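Local structure of IroE-like serine hydrolase (3GFF) at residues H94-V97 and N102-N105. The protein is a putative serine hydrolase of the alpha/beta-hydrolase clan that probably cleaves ester bonds. Sequence-based numbering, arbitrary orientation.
Sequences HTLV and NKGN
Two bends in the side chain of K103, at chi2 (-66°) and chi4 (-75°), bring its CD against L96 O and its ammonium beside V97 CG1. V97 contributes that methyl because chi1 sets CG1 anti to its own carbonyl carbon. The setting is an isolated, single beta bridge inside the long loop that connects helices 86-89 and 114-132 of this alpha/beta-hydrolase chain, formed where the chain folds back after the four residues that separate the two segments. The bridge pairs V97 with K103, their CA atoms 4.2 Å apart, and neither flank continues as a regular strand.

Between 94-97 and 102-105, one backbone hydrogen bond forms: G104 N donates to L96 O at 2.9 Å. The N-H points almost straight at the oxygen, while the donor stands 27° off the carbonyl plane. The same oxygen also receives a CA-H...O contact from K103, whereas K103 CD merely packs against it, at 3.3 Å. N102 O, for its part, lies against V97 CA at 3.3 Å, in van der Waals contact.

K103 CD also touches L96 CB, at 3.9 Å. Within 94-97, an ST turn is defined by T95 OG1 accepting from V97 N, a longish bond of 3.3 Å. T95 O and H94 ND1 both bond to T111, tying the start of this segment to a later part of the same loop.

With none of the touching residues buried and the contact centred about 29 Å from the centre of the chain, this is a surface feature. The side chains of V97 and K103 cross at a slant, their closest approach being V97 CG1 to K103 NZ at 3.6 Å.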
loop_
_atom_site.group_PDB
_atom_site.type_symbol
_atom_site.label_atom_id
_atom_site.label_comp_id
_atom_site.label_asym_id
_atom_site.label_seq_id
_atom_site.Cartn_x
_atom_site.Cartn_y
_atom_site.Cartn_z
ATOM N N HIS A 94 17.509 4.132 -28.895
ATOM C CA HIS A 94 16.648 3.782 -29.992
ATOM C C HIS A 94 16.937 2.372 -30.515
ATOM O O HIS A 94 18.073 2.022 -30.778
ATOM C CB HIS A 94 16.853 4.773 -31.145
ATOM C CG HIS A 94 16.077 4.429 -32.382
ATOM N ND1 HIS A 94 14.704 4.537 -32.454
ATOM C CD2 HIS A 94 16.483 3.957 -33.592
ATOM C CE1 HIS A 94 14.299 4.144 -33.652
ATOM N NE2 HIS A 94 15.354 3.758 -34.349
ATOM N N THR A 95 15.877 1.591 -30.670
ATOM C CA THR A 95 15.915 0.271 -31.311
ATOM C C THR A 95 14.492 -0.030 -31.765
ATOM O O THR A 95 13.524 0.445 -31.168
ATOM C CB THR A 95 16.424 -0.881 -30.399
ATOM O OG1 THR A 95 16.508 -2.105 -31.153
ATOM C CG2 THR A 95 15.482 -1.098 -29.223
ATOM N N LEU A 96 14.390 -0.811 -32.835
ATOM C CA LEU A 96 13.114 -1.258 -33.394
ATOM C C LEU A 96 12.814 -2.703 -32.999
ATOM O O LEU A 96 11.786 -3.231 -33.416
ATOM C CB LEU A 96 13.164 -1.184 -34.918
ATOM C CG LEU A 96 13.382 0.204 -35.536
ATOM C CD1 LEU A 96 13.689 0.123 -37.025
ATOM C CD2 LEU A 96 12.185 1.133 -35.224
ATOM N N VAL A 97 13.672 -3.332 -32.191
ATOM C CA VAL A 97 13.526 -4.740 -31.881
ATOM C C VAL A 97 13.498 -5.073 -30.387
ATOM O O VAL A 97 13.969 -4.308 -29.559
ATOM C CB VAL A 97 14.661 -5.630 -32.548
ATOM C CG1 VAL A 97 14.597 -5.606 -34.096
ATOM C CG2 VAL A 97 16.066 -5.225 -32.051
ATOM N N ASN A 102 13.295 -9.885 -32.750
ATOM C CA ASN A 102 12.018 -9.702 -33.432
ATOM C C ASN A 102 11.561 -8.245 -33.290
ATOM O O ASN A 102 11.878 -7.589 -32.317
ATOM C CB ASN A 102 11.000 -10.643 -32.829
ATOM C CG ASN A 102 11.363 -12.090 -33.047
ATOM O OD1 ASN A 102 11.970 -12.441 -34.062
ATOM N ND2 ASN A 102 10.984 -12.947 -32.104
ATOM N N LYS A 103 10.838 -7.742 -34.277
ATOM C CA LYS A 103 10.433 -6.350 -34.262
ATOM C C LYS A 103 9.451 -6.033 -33.118
ATOM O O LYS A 103 8.574 -6.835 -32.798
ATOM C CB LYS A 103 9.843 -5.956 -35.624
ATOM C CG LYS A 103 10.914 -5.731 -36.746
ATOM C CD LYS A 103 11.833 -4.489 -36.444
ATOM C CE LYS A 103 12.915 -4.149 -37.543
ATOM N NZ LYS A 103 14.117 -5.032 -37.619
ATOM N N GLY A 104 9.629 -4.866 -32.500
ATOM C CA GLY A 104 8.710 -4.402 -31.463
ATOM C C GLY A 104 7.489 -3.872 -32.187
ATOM O O GLY A 104 7.455 -3.894 -33.419
ATOM N N ASN A 105 6.486 -3.407 -31.451
ATOM C CA ASN A 105 5.293 -2.799 -32.074
ATOM C C ASN A 105 5.695 -1.503 -32.776
ATOM O O ASN A 105 6.773 -0.971 -32.499
ATOM C CB ASN A 105 4.200 -2.549 -31.034
ATOM C CG ASN A 105 4.632 -1.621 -29.916
ATOM O OD1 ASN A 105 4.976 -0.452 -30.124
ATOM N ND2 ASN A 105 4.580 -2.134 -28.710
#